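Local coordinates for protein lovastatin nonaketide synthase, polyketide synthase component (PDB 7CPX) that builds the nonaketide backbone of the cholesterol-lowering drug lovastatin from malonyl-CoA, working as a homodimeric multidomain polyketide synthase together with its partner LovC, at residues Leu1023-Lys1029 with Ser1075-Gln1081; Val1197-Arg1203 with Val1253-Lys1259; Val1222-Ile1227 with Asp1239-Asp1244. The protein carries 2 engineered substitutions. All coordinates share one frame; numbering follows the deposited sequence.

Contact 1 (Leu1023-Lys1029 with Ser1075-Gln1081)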
# COMPACT_ATOMS: atom_id res chain seq x y z
N LEU A 1023 -0.12 -6.79 -19.56
CA LEU A 1023 0.80 -7.86 -19.95
C LEU A 1023 0.88 -8.91 -18.86
O LEU A 1023 0.86 -8.59 -17.66
CB LEU A 1023 2.19 -7.29 -20.23
CG LEU A 1023 2.28 -6.16 -21.25
CD1 LEU A 1023 3.67 -5.56 -21.27
CD2 LEU A 1023 1.90 -6.67 -22.63
N ASP A 1024 0.98 -10.17 -19.28
CA ASP A 1024 1.21 -11.30 -18.38
C ASP A 1024 0.25 -11.27 -17.20
O ASP A 1024 0.61 -11.62 -16.07
CB ASP A 1024 2.67 -11.31 -17.89
CG ASP A 1024 3.04 -12.60 -17.20
OD1 ASP A 1024 2.19 -13.51 -17.13
OD2 ASP A 1024 4.20 -12.72 -16.74
N MET A 1025 -0.99 -10.86 -17.44
CA MET A 1025 -1.97 -10.80 -16.37
C MET A 1025 -2.41 -12.20 -15.98
O MET A 1025 -2.59 -13.07 -16.83
CB MET A 1025 -3.18 -9.97 -16.79
CG MET A 1025 -4.28 -9.96 -15.75
SD MET A 1025 -5.46 -8.63 -16.00
CE MET A 1025 -6.51 -8.84 -14.57
N SER A 1026 -2.59 -12.41 -14.68
CA SER A 1026 -3.00 -13.69 -14.14
C SER A 1026 -4.09 -13.47 -13.11
O SER A 1026 -3.93 -12.64 -12.21
CB SER A 1026 -1.81 -14.43 -13.52
OG SER A 1026 -2.22 -15.66 -12.95
N ILE A 1027 -5.18 -14.22 -13.23
CA ILE A 1027 -6.25 -14.23 -12.25
C ILE A 1027 -6.02 -15.44 -11.36
O ILE A 1027 -6.26 -16.58 -11.77
CB ILE A 1027 -7.63 -14.27 -12.91
CG1 ILE A 1027 -7.94 -12.94 -13.59
CG2 ILE A 1027 -8.70 -14.59 -11.88
CD1 ILE A 1027 -7.19 -12.71 -14.87
N ASP A 1028 -5.55 -15.20 -10.13
CA ASP A 1028 -5.13 -16.29 -9.25
C ASP A 1028 -6.29 -16.88 -8.45
O ASP A 1028 -6.37 -18.10 -8.29
CB ASP A 1028 -4.05 -15.79 -8.30
CG ASP A 1028 -2.82 -15.29 -9.03
OD1 ASP A 1028 -2.90 -14.24 -9.69
OD2 ASP A 1028 -1.76 -15.95 -8.93
N LYS A 1029 -7.19 -16.03 -7.95
CA LYS A 1029 -8.29 -16.49 -7.11
C LYS A 1029 -9.54 -15.70 -7.47
O LYS A 1029 -9.59 -14.49 -7.26
CB LYS A 1029 -7.96 -16.33 -5.63
CG LYS A 1029 -9.06 -16.81 -4.70
CD LYS A 1029 -8.60 -16.82 -3.25
CE LYS A 1029 -9.65 -17.43 -2.34
NZ LYS A 1029 -9.16 -17.58 -0.94
N SER A 1075 -5.67 -12.08 0.15
CA SER A 1075 -5.09 -12.97 -0.84
C SER A 1075 -4.99 -12.26 -2.18
O SER A 1075 -5.48 -11.15 -2.37
CB SER A 1075 -5.93 -14.25 -0.98
OG SER A 1075 -7.22 -13.95 -1.47
N LEU A 1076 -4.33 -12.93 -3.13
CA LEU A 1076 -4.15 -12.39 -4.47
C LEU A 1076 -5.29 -12.87 -5.36
O LEU A 1076 -5.47 -14.08 -5.56
CB LEU A 1076 -2.81 -12.83 -5.06
CG LEU A 1076 -2.50 -12.24 -6.44
CD1 LEU A 1076 -2.20 -10.76 -6.33
CD2 LEU A 1076 -1.35 -12.97 -7.10
N SER A 1077 -6.07 -11.93 -5.88
CA SER A 1077 -7.12 -12.25 -6.84
C SER A 1077 -6.60 -12.22 -8.27
O SER A 1077 -6.96 -13.09 -9.07
CB SER A 1077 -8.27 -11.26 -6.70
OG SER A 1077 -9.50 -11.93 -6.47
N ALA A 1078 -5.76 -11.25 -8.60
CA ALA A 1078 -5.21 -11.14 -9.94
C ALA A 1078 -3.89 -10.38 -9.87
O ALA A 1078 -3.60 -9.69 -8.89
CB ALA A 1078 -6.18 -10.44 -10.89
N LYS A 1079 -3.10 -10.50 -10.93
CA LYS A 1079 -1.84 -9.78 -11.03
C LYS A 1079 -1.49 -9.60 -12.50
O LYS A 1079 -2.03 -10.28 -13.37
CB LYS A 1079 -0.72 -10.51 -10.29
CG LYS A 1079 -0.43 -11.90 -10.83
CD LYS A 1079 0.80 -12.50 -10.17
CE LYS A 1079 1.08 -13.89 -10.70
NZ LYS A 1079 2.30 -14.49 -10.09
N GLY A 1080 -0.57 -8.68 -12.75
CA GLY A 1080 -0.11 -8.45 -14.11
C GLY A 1080 0.73 -7.19 -14.19
O GLY A 1080 1.16 -6.66 -13.17
N GLN A 1081 0.94 -6.73 -15.42
CA GLN A 1081 1.66 -5.49 -15.68
C GLN A 1081 0.81 -4.61 -16.58
O GLN A 1081 -0.08 -5.09 -17.28
CB GLN A 1081 3.01 -5.76 -16.35
CG GLN A 1081 3.73 -7.00 -15.85
CD GLN A 1081 4.12 -6.91 -14.39
OE1 GLN A 1081 4.38 -5.82 -13.88
NE2 GLN A 1081 4.17 -8.05 -13.72
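Leu1023 and Gln1081 trade a pair of backbone hydrogen bonds, Leu1023 N giving to Gln1081 O at 2.8 Å, and Ser1026 and Lys1079 do the same further along. The two strands are antiparallel, their axes 175° apart. From one bonded pair to the next is three residues on one strand but two on the other, a beta bulge where the chain turns a corner at Asp1024. Gly1080 sits opposite, its CA 3.8 Å from Met1025 CA. Beyond Ile1027 the pairing changes character: Ser1077 O receives Lys1029 N at 3.2 Å and, weakly, Asp1028 N, so one carbonyl serves two successive amides. In return Ser1077 OG donates to Lys1029 O over 2.7 Å, almost in line with that carbonyl, while the same hydroxyl also bonds Ser1066 and Tyr998.

The apolar contacts gather round Ala1078. Met1025 runs out extended, CG anti to the backbone N (chi1 176°), which brings its terminal CE to 4.0 Å from Ala1078 CB; Ile1027 CG1 reaches the same methyl at 4.1 Å. Both side chains also pack on helix 995-1012.

Polar and aliphatic groups mix on the face of Ser1026 and Lys1079. The Asp1028 side chain crosses that of Lys1079 at about a right angle, Asp1028 OD1 3.6 Å from Lys1079 CG, and touches Leu1076 CD2. The charges of Asp1028 and Lys1079 are near but not paired, OD2 to NZ being 4.5 Å. Asp1024 and Gln1081 find their polar partners in His1200 and Ser1061.

The chemistry is thus two-sided: an apolar face turned to the helix of the predicted N-terminal hot-dog fold, and a mixed polar and aliphatic face where acid and lysine probably attract only loosely, so the register probably rests mainly on backbone bonds, the Ser1077 hydroxyl adding one.

Contact 2 (Val1197-Arg1203 with Val1253-Lys1259)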
# COMPACT_ATOMS: atom_id res chain seq x y z
N VAL A 1197 -12.66 -20.32 -16.37
CA VAL A 1197 -12.63 -18.92 -15.97
C VAL A 1197 -11.32 -18.31 -16.44
O VAL A 1197 -10.28 -19.00 -16.41
CB VAL A 1197 -12.79 -18.76 -14.45
CG1 VAL A 1197 -14.16 -19.24 -14.01
CG2 VAL A 1197 -11.71 -19.52 -13.71
N PRO A 1198 -11.30 -17.06 -16.88
CA PRO A 1198 -10.03 -16.46 -17.32
C PRO A 1198 -8.99 -16.52 -16.20
O PRO A 1198 -9.17 -15.92 -15.14
CB PRO A 1198 -10.41 -15.02 -17.66
CG PRO A 1198 -11.87 -15.05 -17.92
CD PRO A 1198 -12.42 -16.12 -17.04
N THR A 1199 -7.91 -17.24 -16.46
CA THR A 1199 -6.84 -17.41 -15.48
C THR A 1199 -5.60 -16.60 -15.83
O THR A 1199 -4.98 -16.03 -14.93
CB THR A 1199 -6.47 -18.89 -15.35
OG1 THR A 1199 -6.24 -19.45 -16.65
CG2 THR A 1199 -7.58 -19.65 -14.64
N HIS A 1200 -5.21 -16.54 -17.10
CA HIS A 1200 -3.98 -15.85 -17.47
C HIS A 1200 -4.11 -15.17 -18.82
O HIS A 1200 -4.15 -15.83 -19.86
CB HIS A 1200 -2.79 -16.81 -17.51
CG HIS A 1200 -1.51 -16.16 -17.94
ND1 HIS A 1200 -1.14 -16.08 -19.27
CD2 HIS A 1200 -0.53 -15.56 -17.24
CE1 HIS A 1200 0.02 -15.46 -19.36
NE2 HIS A 1200 0.41 -15.13 -18.14
N VAL A 1201 -4.12 -13.84 -18.82
CA VAL A 1201 -4.25 -13.06 -20.04
C VAL A 1201 -2.85 -12.63 -20.46
O VAL A 1201 -2.19 -11.88 -19.74
CB VAL A 1201 -5.17 -11.85 -19.86
CG1 VAL A 1201 -5.55 -11.30 -21.21
CG2 VAL A 1201 -6.40 -12.23 -19.07
N ASP A 1202 -2.41 -13.11 -21.63
CA ASP A 1202 -1.07 -12.78 -22.09
C ASP A 1202 -0.96 -11.30 -22.41
O ASP A 1202 0.01 -10.64 -21.99
CB ASP A 1202 -0.71 -13.62 -23.31
CG ASP A 1202 0.75 -13.51 -23.69
OD1 ASP A 1202 1.50 -12.81 -22.97
OD2 ASP A 1202 1.15 -14.11 -24.71
N ARG A 1203 -1.92 -10.74 -23.14
CA ARG A 1203 -1.87 -9.30 -23.40
C ARG A 1203 -3.24 -8.77 -23.77
O ARG A 1203 -3.73 -9.02 -24.87
CB ARG A 1203 -0.86 -8.99 -24.50
CG ARG A 1203 -0.81 -7.52 -24.87
CD ARG A 1203 0.17 -7.26 -25.99
NE ARG A 1203 -0.20 -7.99 -27.19
CZ ARG A 1203 -1.13 -7.60 -28.05
NH1 ARG A 1203 -1.84 -6.50 -27.84
NH2 ARG A 1203 -1.37 -8.34 -29.13
N VAL A 1253 -7.45 -8.56 -27.30
CA VAL A 1253 -6.91 -9.50 -26.33
C VAL A 1253 -6.07 -10.53 -27.07
O VAL A 1253 -6.38 -10.89 -28.21
CB VAL A 1253 -8.02 -10.19 -25.51
CG1 VAL A 1253 -7.41 -11.04 -24.43
CG2 VAL A 1253 -8.95 -9.15 -24.91
N GLU A 1254 -5.00 -10.99 -26.43
CA GLU A 1254 -4.08 -11.96 -26.99
C GLU A 1254 -3.83 -13.04 -25.95
O GLU A 1254 -3.33 -12.74 -24.86
CB GLU A 1254 -2.77 -11.30 -27.42
CG GLU A 1254 -1.72 -12.29 -27.92
CD GLU A 1254 -0.40 -11.63 -28.25
OE1 GLU A 1254 -0.30 -10.39 -28.11
OE2 GLU A 1254 0.53 -12.35 -28.67
N ASN A 1255 -4.17 -14.27 -26.30
CA ASN A 1255 -3.92 -15.45 -25.48
C ASN A 1255 -4.45 -15.26 -24.06
O ASN A 1255 -3.76 -15.49 -23.07
CB ASN A 1255 -2.43 -15.79 -25.47
CG ASN A 1255 -2.12 -17.05 -24.69
OD1 ASN A 1255 -2.99 -17.90 -24.49
ND2 ASN A 1255 -0.88 -17.18 -24.24
N ILE A 1256 -5.70 -14.81 -23.97
CA ILE A 1256 -6.44 -14.94 -22.73
C ILE A 1256 -6.71 -16.42 -22.49
O ILE A 1256 -7.27 -17.11 -23.34
CB ILE A 1256 -7.74 -14.12 -22.76
CG1 ILE A 1256 -8.58 -14.43 -21.52
CG2 ILE A 1256 -8.53 -14.41 -24.02
CD1 ILE A 1256 -9.69 -13.44 -21.27
N THR A 1257 -6.29 -16.91 -21.33
CA THR A 1257 -6.32 -18.32 -20.99
C THR A 1257 -7.39 -18.52 -19.93
O THR A 1257 -7.21 -18.11 -18.77
CB THR A 1257 -4.96 -18.79 -20.49
OG1 THR A 1257 -4.04 -18.85 -21.59
CG2 THR A 1257 -5.07 -20.16 -19.85
N PHE A 1258 -8.49 -19.14 -20.35
CA PHE A 1258 -9.56 -19.59 -19.47
C PHE A 1258 -9.19 -21.00 -19.01
O PHE A 1258 -9.11 -21.92 -19.83
CB PHE A 1258 -10.91 -19.62 -20.20
CG PHE A 1258 -11.25 -18.36 -20.94
CD1 PHE A 1258 -10.60 -18.02 -22.11
CD2 PHE A 1258 -12.27 -17.54 -20.49
CE1 PHE A 1258 -10.93 -16.88 -22.80
CE2 PHE A 1258 -12.60 -16.40 -21.18
CZ PHE A 1258 -11.93 -16.06 -22.33
N LYS A 1259 -8.98 -21.15 -17.75
CA LYS A 1259 -8.71 -22.48 -17.21
C LYS A 1259 -9.91 -22.98 -16.43
O LYS A 1259 -10.67 -22.18 -15.87
CB LYS A 1259 -7.47 -22.45 -16.31
CG LYS A 1259 -6.73 -23.77 -16.21
CD LYS A 1259 -5.28 -23.55 -15.84
CE LYS A 1259 -4.52 -24.87 -15.77
NZ LYS A 1259 -3.09 -24.67 -15.43
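From Val1197 paired with Lys1259 to Arg1203 paired with Glu1254, the strands run antiparallel but strongly twisted, the axes of 1197-1201 and 1255-1259 132° apart, and two classic bulges set Thr1199 and His1200 against Thr1257, and Asp1202 and Arg1203 against Glu1254. At the first bulge Thr1257 O takes three bonds. Thr1199 N and His1200 N (3.0 Å from Thr1257 O) both approach in the carbonyl plane, the histidine amide on a lone pair, whereas Thr1199 OG1 donates to Thr1257 O from well above that plane at 2.7 Å. The methyl of the same threonine meets Lys1259, CG2 to CB 3.3 Å, the two side chains crossing at about a right angle.

Apolar groups fill the other face. Pro1198 CG comes obliquely to Phe1258 CE2 at 3.6 Å, and Pro1198 CB touches Ile1256 CD1. Val1201 lies alongside Ile1256, pointing the same way, while the Val1201 side chain runs across that of Val1253, CG1 to CG1 3.7 Å.

At the far end Arg1203 folds back on Glu1254. A bend at chi3 (61°) swings the guanidinium round, and Glu1254 OE1 alone meets Arg1203 NE (2.6 Å) and, weakly, Arg1203 NH2 in a salt bridge; the carboxylate and guanidinium planes stand 70° apart. Glu1254 OE2 is bonded instead to the backbone N of Asp2018 in the second subunit, and Arg1203 NH1 to Thr1205 and Gln1252.

Strand 1196-1206 is flanked on its other edge by strand 1016-1027, and strand 1249-1260 by strand 1236-1243. Helix 1170-1184 covers the apolar face, Phe1177 touching Pro1198, Ile1256 and Phe1258. That helix carries Asp1174, the predicted proton donor of the dehydratase, and the Pro1198 side chain lies about 5 Å from the Asp1174 side chain.

Contact 3 (Val1222-Ile1227 with Asp1239-Asp1244)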
# COMPACT_ATOMS: atom_id res chain seq x y z
N VAL A 1222 -20.60 -2.39 -30.30
CA VAL A 1222 -19.37 -2.45 -31.08
C VAL A 1222 -19.17 -3.87 -31.59
O VAL A 1222 -19.55 -4.85 -30.94
CB VAL A 1222 -18.15 -2.00 -30.24
CG1 VAL A 1222 -18.33 -0.57 -29.76
CG2 VAL A 1222 -17.95 -2.95 -29.06
N ALA A 1223 -18.54 -3.97 -32.75
CA ALA A 1223 -18.30 -5.27 -33.35
C ALA A 1223 -17.09 -5.93 -32.71
O ALA A 1223 -16.30 -5.30 -32.00
CB ALA A 1223 -18.11 -5.13 -34.86
N PHE A 1224 -16.95 -7.23 -32.96
CA PHE A 1224 -15.87 -8.00 -32.37
C PHE A 1224 -15.54 -9.19 -33.25
O PHE A 1224 -16.40 -9.74 -33.94
CB PHE A 1224 -16.23 -8.49 -30.96
CG PHE A 1224 -17.24 -9.61 -30.96
CD1 PHE A 1224 -16.83 -10.93 -31.06
CD2 PHE A 1224 -18.60 -9.34 -30.86
CE1 PHE A 1224 -17.75 -11.95 -31.06
CE2 PHE A 1224 -19.52 -10.37 -30.86
CZ PHE A 1224 -19.09 -11.68 -30.96
N ASN A 1225 -14.26 -9.57 -33.22
CA ASN A 1225 -13.77 -10.83 -33.75
C ASN A 1225 -12.96 -11.52 -32.66
O ASN A 1225 -12.46 -10.88 -31.74
CB ASN A 1225 -12.91 -10.62 -35.00
CG ASN A 1225 -13.65 -9.88 -36.10
OD1 ASN A 1225 -14.88 -9.90 -36.16
ND2 ASN A 1225 -12.90 -9.22 -36.97
N THR A 1226 -12.84 -12.84 -32.77
CA THR A 1226 -12.13 -13.59 -31.74
C THR A 1226 -11.69 -14.93 -32.31
O THR A 1226 -12.45 -15.60 -33.01
CB THR A 1226 -13.00 -13.80 -30.50
OG1 THR A 1226 -12.40 -14.79 -29.65
CG2 THR A 1226 -14.39 -14.25 -30.90
N ILE A 1227 -10.45 -15.30 -32.00
CA ILE A 1227 -9.87 -16.58 -32.38
C ILE A 1227 -9.74 -17.42 -31.12
O ILE A 1227 -9.18 -16.96 -30.12
CB ILE A 1227 -8.48 -16.41 -33.03
CG1 ILE A 1227 -8.33 -15.02 -33.68
CG2 ILE A 1227 -8.24 -17.51 -34.04
CD1 ILE A 1227 -9.28 -14.75 -34.82
N ASP A 1239 -7.72 -14.97 -28.62
CA ASP A 1239 -7.33 -13.61 -28.94
C ASP A 1239 -8.56 -12.85 -29.42
O ASP A 1239 -9.23 -13.28 -30.36
CB ASP A 1239 -6.25 -13.58 -30.02
CG ASP A 1239 -5.01 -14.37 -29.62
OD1 ASP A 1239 -5.03 -14.99 -28.54
OD2 ASP A 1239 -4.03 -14.37 -30.40
N ILE A 1240 -8.85 -11.72 -28.78
CA ILE A 1240 -10.06 -10.95 -29.05
C ILE A 1240 -9.67 -9.62 -29.67
O ILE A 1240 -8.60 -9.08 -29.38
CB ILE A 1240 -10.88 -10.72 -27.76
CG1 ILE A 1240 -11.18 -12.06 -27.07
CG2 ILE A 1240 -12.18 -10.02 -28.10
CD1 ILE A 1240 -11.66 -11.90 -25.65
N VAL A 1241 -10.53 -9.11 -30.54
CA VAL A 1241 -10.36 -7.80 -31.14
C VAL A 1241 -11.73 -7.14 -31.24
O VAL A 1241 -12.55 -7.52 -32.08
CB VAL A 1241 -9.69 -7.89 -32.53
CG1 VAL A 1241 -9.40 -6.50 -33.07
CG2 VAL A 1241 -8.42 -8.72 -32.46
N VAL A 1242 -11.99 -6.17 -30.37
CA VAL A 1242 -13.24 -5.43 -30.36
C VAL A 1242 -13.00 -4.10 -31.05
O VAL A 1242 -12.02 -3.41 -30.76
CB VAL A 1242 -13.75 -5.23 -28.93
CG1 VAL A 1242 -15.12 -4.57 -28.93
CG2 VAL A 1242 -13.80 -6.55 -28.20
N PHE A 1243 -13.89 -3.74 -31.97
CA PHE A 1243 -13.71 -2.55 -32.79
C PHE A 1243 -15.03 -1.81 -32.96
O PHE A 1243 -16.11 -2.35 -32.70
CB PHE A 1243 -13.12 -2.91 -34.16
CG PHE A 1243 -13.75 -4.11 -34.81
CD1 PHE A 1243 -13.40 -5.39 -34.41
CD2 PHE A 1243 -14.68 -3.96 -35.82
CE1 PHE A 1243 -13.97 -6.49 -35.01
CE2 PHE A 1243 -15.25 -5.06 -36.42
CZ PHE A 1243 -14.90 -6.33 -36.01
N ASP A 1244 -14.92 -0.56 -33.38
CA ASP A 1244 -16.07 0.32 -33.52
C ASP A 1244 -16.79 0.04 -34.84
O ASP A 1244 -16.41 -0.84 -35.61
CB ASP A 1244 -15.62 1.78 -33.44
CG ASP A 1244 -16.74 2.72 -33.05
OD1 ASP A 1244 -17.92 2.34 -33.19
OD2 ASP A 1244 -16.44 3.85 -32.61
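A beta hairpin of the predicted C-terminal hot-dog fold of the dehydratase brings Ala1223 against Phe1243 and Asn1225 against Val1241 in regular antiparallel register. Asn1225 and Val1241 exchange two bonds, N to O 2.9 Å each way, and Ile1227 and Asp1239 do likewise; Phe1243 N adds one to Ala1223 O.

Phe1243 dominates one face. Its CG stands between the backbone N and the carbonyl carbon (chi1 44°), which lays the ring across the neighbouring strand: Ala1223 C sits 3.9 Å above the ring plane, over its centre, and Ala1223 CB is 3.3 Å from Phe1243 CE2. The Asn1225 amide meets the ring obliquely, planes 64° apart, with ND2 3.5 Å from Phe1243 CE1. Asn1225 OD1 lies in the ring plane at the edge and is hydrogen-bonded to Ser1149 OG.

The other side is mostly apolar. The Val1222 and Val1242 side chains cross at about a right angle, CG2 to CG1 3.3 Å, Phe1224 CB leans on Val1242 CG2, and Thr1226 runs beside Ile1240, its hydroxyl OG1 lying 3.9 Å from Ile1240 CG1.

That face looks onto helix 1170-1184, which Phe1224, Thr1226 and Ile1240 all touch. Strand 1147-1152 flanks 1222-1227, strand 1249-1260 flanks 1239-1244, Pro1105 packs on both Asn1225 and Phe1243, and Ile1227 meets Trp2019 of the second subunit.

All three contacts join antiparallel strands of the dehydratase domain, but only contact 3 is a hairpin, and it is nested in the loop closed by contact 2. Strands 1016-1027 and 1196-1206 run side by side, so contacts 1 and 2 touch, linking the predicted N-terminal and C-terminal hot-dog halves; contact 2 joins contact 3 through strands 1249-1260 and 1236-1243. Contact 3 is buried, regular and free of bulges, its polar Asn1225 and Asp1239 bonded to Ser1149 and Asn1255. Contacts 1 and 2 are partly buried and bulged, yet an ionic bond forms across contact 2 and not contact 1. Contacts 2 and 3 share helix 1170-1184, whereas contact 1 packs on helix 995-1012.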